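Local coordinates for hypothetical protein PH1320 (Pyrococcus horikoshii, PDB 2E87), which binds GDP and is probably a GTP-binding protein of the OBG-type, NOG1-like family, its cellular role still unknown, at residues R43-R51 with E109-N120. Residues are numbered along the deposited sequence; the frame is centred on the assembly and turned at random.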
loop_
_atom_site.group_PDB
_atom_site.type_symbol
_atom_site.label_atom_id
_atom_site.label_comp_id
_atom_site.label_asym_id
_atom_site.label_seq_id
_atom_site.Cartn_x
_atom_site.Cartn_y
_atom_site.Cartn_z
ATOM N N ARG A 43 -13.925 -5.518 47.692
ATOM C CA ARG A 43 -14.766 -5.890 46.565
ATOM C C ARG A 43 -14.892 -4.779 45.515
ATOM O O ARG A 43 -14.889 -5.054 44.316
ATOM C CB ARG A 43 -16.152 -6.315 47.076
ATOM C CG ARG A 43 -17.154 -6.710 45.990
ATOM C CD ARG A 43 -18.378 -7.426 46.573
ATOM N NE ARG A 43 -19.182 -6.578 47.454
ATOM C CZ ARG A 43 -19.735 -6.992 48.594
ATOM N NH1 ARG A 43 -19.575 -8.247 49.006
ATOM N NH2 ARG A 43 -20.437 -6.146 49.334
ATOM N N LEU A 44 -14.996 -3.528 45.954
ATOM C CA LEU A 44 -15.105 -2.415 45.012
ATOM C C LEU A 44 -13.750 -2.109 44.395
ATOM O O LEU A 44 -13.666 -1.491 43.341
ATOM C CB LEU A 44 -15.615 -1.147 45.703
ATOM C CG LEU A 44 -16.978 -1.191 46.395
ATOM C CD1 LEU A 44 -17.275 0.175 47.000
ATOM C CD2 LEU A 44 -18.053 -1.579 45.396
ATOM N N ARG A 45 -12.686 -2.513 45.069
ATOM C CA ARG A 45 -11.353 -2.269 44.548
ATOM C C ARG A 45 -11.065 -3.290 43.465
ATOM O O ARG A 45 -10.556 -2.948 42.398
ATOM C CB ARG A 45 -10.286 -2.388 45.653
ATOM C CG ARG A 45 -9.985 -1.091 46.364
ATOM C CD ARG A 45 -8.592 -1.075 46.977
ATOM N NE ARG A 45 -8.366 0.158 47.730
ATOM C CZ ARG A 45 -8.746 0.340 48.992
ATOM N NH1 ARG A 45 -9.363 -0.636 49.648
ATOM N NH2 ARG A 45 -8.527 1.502 49.592
ATOM N N GLU A 46 -11.392 -4.544 43.764
ATOM C CA GLU A 46 -11.178 -5.640 42.843
ATOM C C GLU A 46 -11.993 -5.408 41.577
ATOM O O GLU A 46 -11.528 -5.691 40.476
ATOM C CB GLU A 46 -11.552 -6.949 43.525
ATOM C CG GLU A 46 -10.696 -7.224 44.753
ATOM C CD GLU A 46 -9.250 -7.548 44.410
ATOM O OE1 GLU A 46 -8.736 -7.029 43.405
ATOM O OE2 GLU A 46 -8.610 -8.310 45.159
ATOM N N GLU A 47 -13.201 -4.877 41.740
ATOM C CA GLU A 47 -14.053 -4.561 40.596
ATOM C C GLU A 47 -13.385 -3.466 39.772
ATOM O O GLU A 47 -13.383 -3.518 38.537
ATOM C CB GLU A 47 -15.421 -4.056 41.052
ATOM C CG GLU A 47 -16.377 -5.144 41.444
ATOM C CD GLU A 47 -17.642 -4.601 42.082
ATOM O OE1 GLU A 47 -18.284 -3.696 41.493
ATOM O OE2 GLU A 47 -17.990 -5.091 43.173
ATOM N N LEU A 48 -12.820 -2.474 40.456
ATOM C CA LEU A 48 -12.159 -1.380 39.768
ATOM C C LEU A 48 -10.978 -1.927 38.986
ATOM O O LEU A 48 -10.755 -1.537 37.849
ATOM C CB LEU A 48 -11.679 -0.315 40.760
ATOM C CG LEU A 48 -10.852 0.825 40.152
ATOM C CD1 LEU A 48 -11.667 1.616 39.124
ATOM C CD2 LEU A 48 -10.385 1.734 41.258
ATOM N N ARG A 49 -10.219 -2.833 39.596
ATOM C CA ARG A 49 -9.070 -3.410 38.919
ATOM C C ARG A 49 -9.510 -4.147 37.664
ATOM O O ARG A 49 -8.925 -3.964 36.593
ATOM C CB ARG A 49 -8.329 -4.388 39.823
ATOM C CG ARG A 49 -7.555 -3.763 40.950
ATOM C CD ARG A 49 -6.594 -4.793 41.542
ATOM N NE ARG A 49 -5.735 -4.226 42.579
ATOM C CZ ARG A 49 -6.130 -3.980 43.820
ATOM N NH1 ARG A 49 -7.371 -4.262 44.186
ATOM N NH2 ARG A 49 -5.292 -3.428 44.688
ATOM N N VAL A 50 -10.542 -4.979 37.790
ATOM C CA VAL A 50 -11.023 -5.733 36.639
ATOM C C VAL A 50 -11.436 -4.819 35.490
ATOM O O VAL A 50 -11.171 -5.118 34.329
ATOM C CB VAL A 50 -12.198 -6.643 37.029
ATOM C CG1 VAL A 50 -12.887 -7.167 35.786
ATOM C CG2 VAL A 50 -11.689 -7.796 37.861
ATOM N N ARG A 51 -12.061 -3.691 35.810
ATOM C CA ARG A 51 -12.493 -2.760 34.775
ATOM C C ARG A 51 -11.343 -1.992 34.157
ATOM O O ARG A 51 -11.352 -1.722 32.959
ATOM C CB ARG A 51 -13.507 -1.751 35.325
ATOM C CG ARG A 51 -14.794 -2.353 35.820
ATOM C CD ARG A 51 -15.925 -1.356 35.655
ATOM N NE ARG A 51 -17.128 -1.768 36.370
ATOM C CZ ARG A 51 -17.302 -1.619 37.681
ATOM N NH1 ARG A 51 -16.348 -1.060 38.421
ATOM N NH2 ARG A 51 -18.431 -2.029 38.250
ATOM N N GLU A 109 -14.655 -9.401 31.313
ATOM C CA GLU A 109 -14.852 -8.309 32.258
ATOM C C GLU A 109 -16.254 -8.343 32.850
ATOM O O GLU A 109 -16.430 -8.350 34.065
ATOM C CB GLU A 109 -14.646 -6.956 31.580
ATOM C CG GLU A 109 -15.142 -5.792 32.423
ATOM C CD GLU A 109 -15.069 -4.456 31.710
ATOM O OE1 GLU A 109 -14.973 -4.432 30.468
ATOM O OE2 GLU A 109 -15.126 -3.421 32.391
ATOM N N GLU A 110 -17.253 -8.358 31.976
ATOM C CA GLU A 110 -18.631 -8.393 32.410
ATOM C C GLU A 110 -18.865 -9.634 33.263
ATOM O O GLU A 110 -19.525 -9.572 34.296
ATOM C CB GLU A 110 -19.549 -8.377 31.191
ATOM C CG GLU A 110 -21.004 -8.631 31.509
ATOM C CD GLU A 110 -21.921 -8.231 30.370
ATOM O OE1 GLU A 110 -22.122 -7.010 30.161
ATOM O OE2 GLU A 110 -22.434 -9.137 29.682
ATOM N N ARG A 111 -18.307 -10.759 32.840
ATOM C CA ARG A 111 -18.463 -11.998 33.593
ATOM C C ARG A 111 -17.869 -11.913 35.010
ATOM O O ARG A 111 -18.534 -12.266 35.982
ATOM C CB ARG A 111 -17.824 -13.167 32.830
ATOM C CG ARG A 111 -17.353 -14.338 33.721
ATOM C CD ARG A 111 -18.227 -15.581 33.594
ATOM N NE ARG A 111 -18.328 -16.043 32.214
ATOM C CZ ARG A 111 -17.307 -16.516 31.507
ATOM N NH1 ARG A 111 -16.098 -16.600 32.052
ATOM N NH2 ARG A 111 -17.493 -16.895 30.252
ATOM N N TYR A 112 -16.628 -11.443 35.130
ATOM C CA TYR A 112 -15.976 -11.359 36.433
ATOM C C TYR A 112 -16.476 -10.244 37.348
ATOM O O TYR A 112 -16.510 -10.420 38.558
ATOM C CB TYR A 112 -14.463 -11.281 36.246
ATOM C CG TYR A 112 -13.878 -12.644 36.000
ATOM C CD1 TYR A 112 -13.529 -13.465 37.064
ATOM C CD2 TYR A 112 -13.786 -13.163 34.710
ATOM C CE1 TYR A 112 -13.113 -14.760 36.863
ATOM C CE2 TYR A 112 -13.382 -14.467 34.496
ATOM C CZ TYR A 112 -13.047 -15.263 35.577
ATOM O OH TYR A 112 -12.676 -16.569 35.379
ATOM N N VAL A 113 -16.857 -9.101 36.786
ATOM C CA VAL A 113 -17.389 -8.030 37.614
ATOM C C VAL A 113 -18.648 -8.555 38.319
ATOM O O VAL A 113 -18.824 -8.338 39.514
ATOM C CB VAL A 113 -17.758 -6.770 36.784
ATOM C CG1 VAL A 113 -18.670 -5.853 37.600
ATOM C CG2 VAL A 113 -16.499 -6.004 36.407
ATOM N N GLU A 114 -19.508 -9.258 37.585
ATOM C CA GLU A 114 -20.732 -9.807 38.165
ATOM C C GLU A 114 -20.428 -10.774 39.300
ATOM O O GLU A 114 -20.978 -10.638 40.386
ATOM C CB GLU A 114 -21.577 -10.527 37.105
ATOM C CG GLU A 114 -22.963 -10.968 37.603
ATOM C CD GLU A 114 -23.071 -12.466 37.905
ATOM O OE1 GLU A 114 -22.070 -13.087 38.327
ATOM O OE2 GLU A 114 -24.178 -13.026 37.733
ATOM N N ARG A 115 -19.561 -11.753 39.054
ATOM C CA ARG A 115 -19.211 -12.722 40.090
ATOM C C ARG A 115 -18.694 -12.052 41.345
ATOM O O ARG A 115 -19.077 -12.432 42.449
ATOM C CB ARG A 115 -18.137 -13.707 39.615
ATOM C CG ARG A 115 -18.654 -15.091 39.309
ATOM C CD ARG A 115 -19.316 -15.067 37.963
ATOM N NE ARG A 115 -20.072 -16.276 37.652
ATOM C CZ ARG A 115 -20.546 -16.534 36.440
ATOM N NH1 ARG A 115 -20.322 -15.665 35.476
ATOM N NH2 ARG A 115 -21.229 -17.639 36.190
ATOM N N ILE A 116 -17.810 -11.073 41.172
ATOM C CA ILE A 116 -17.224 -10.364 42.302
ATOM C C ILE A 116 -18.279 -9.502 42.985
ATOM O O ILE A 116 -18.466 -9.584 44.193
ATOM C CB ILE A 116 -16.026 -9.478 41.850
ATOM C CG1 ILE A 116 -14.890 -10.373 41.346
ATOM C CG2 ILE A 116 -15.521 -8.610 43.016
ATOM C CD1 ILE A 116 -13.840 -9.635 40.537
ATOM N N ARG A 117 -18.966 -8.680 42.203
ATOM C CA ARG A 117 -20.001 -7.811 42.733
ATOM C C ARG A 117 -20.994 -8.611 43.561
ATOM O O ARG A 117 -21.501 -8.136 44.574
ATOM C CB ARG A 117 -20.757 -7.126 41.591
ATOM C CG ARG A 117 -21.998 -6.374 42.050
ATOM C CD ARG A 117 -22.992 -6.169 40.918
ATOM N NE ARG A 117 -24.201 -5.484 41.375
ATOM C CZ ARG A 117 -25.304 -5.347 40.646
ATOM N NH1 ARG A 117 -25.357 -5.850 39.417
ATOM N NH2 ARG A 117 -26.353 -4.702 41.143
ATOM N N TYR A 118 -21.238 -9.843 43.135
ATOM C CA TYR A 118 -22.214 -10.702 43.783
ATOM C C TYR A 118 -21.675 -11.649 44.875
ATOM O O TYR A 118 -22.407 -12.494 45.396
ATOM C CB TYR A 118 -22.937 -11.486 42.678
ATOM C CG TYR A 118 -24.253 -12.057 43.092
ATOM C CD1 TYR A 118 -25.341 -11.223 43.354
ATOM C CD2 TYR A 118 -24.398 -13.431 43.299
ATOM C CE1 TYR A 118 -26.549 -11.747 43.825
ATOM C CE2 TYR A 118 -25.597 -13.969 43.772
ATOM C CZ TYR A 118 -26.666 -13.124 44.036
ATOM O OH TYR A 118 -27.833 -13.651 44.540
ATOM N N SER A 119 -20.408 -11.498 45.242
ATOM C CA SER A 119 -19.803 -12.368 46.256
ATOM C C SER A 119 -19.667 -11.719 47.636
ATOM O O SER A 119 -19.777 -10.499 47.772
ATOM C CB SER A 119 -18.422 -12.820 45.784
ATOM O OG SER A 119 -17.850 -13.738 46.693
ATOM N N ASN A 120 -19.432 -12.545 48.654
ATOM C CA ASN A 120 -19.254 -12.059 50.027
ATOM C C ASN A 120 -18.122 -12.804 50.718
ATOM O O ASN A 120 -17.884 -12.610 51.912
ATOM C CB ASN A 120 -20.527 -12.242 50.860
ATOM C CG ASN A 120 -21.662 -11.359 50.396
ATOM O OD1 ASN A 120 -21.530 -10.132 50.331
ATOM N ND2 ASN A 120 -22.792 -11.978 50.076
#
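Arg43 reaches past the end of helix 88-117 and touches the loop just beyond it, at one end of an antiparallel helix pair in the helical bundle of the NOG1-type N-terminal domain, far from the bound GDP. The axes of 43-51 and 109-117 run 9.6 Å apart at 180°. With CG anti to its backbone N (chi1 179°) and a bend at chi3, Arg43 lays CD near the carbonyl oxygen of Ile116 and brings NH1 to two acceptors. Ser119 O lies 2.6 Å from Arg43 NH1, at the guanidinium edge and near its plane, while Asn120 OD1 is 3.0 Å from Arg43 NH1 and lies oblique to the guanidinium plane. Both bonds are bent and weak. A leucine in place of Arg43 would probably leave Ser119 O and Asn120 OD1 without this shared donor and the loop less firmly tied to helix 38-67. Ser119 OG is satisfied on its own side, by Glu124 and the amide of Asp121.

Between the helices Ile116, Val50 and Val113 meet, and the stems of Arg43, Glu46 and Glu47 complete with Val50 the hole that takes Ile116 as a knob. Ile116 CD1 lies 3.9 Å from Val50 CG2, and Val50 CG1 meets Val113 CG2 at 3.8 Å. Glu46 turns its carboxylate away toward Arg129 of helix 122-142, though the exact place of OE1 is doubtful. Glu109 OE1 has a hydrogen bond with Ser54 OG further along helix 38-67 and a salt bridge with Arg106 of its own helix. Glu47 has a long salt bridge from its OE1 to NH2 of Arg51, one turn on. Arg51's aliphatic stem crosses the Glu109 side chain at about a right angle, so that Arg51 CG sits 3.6 Å from Glu109 OE2, whereas Arg51 NE remains 4.8 Å from that same oxygen.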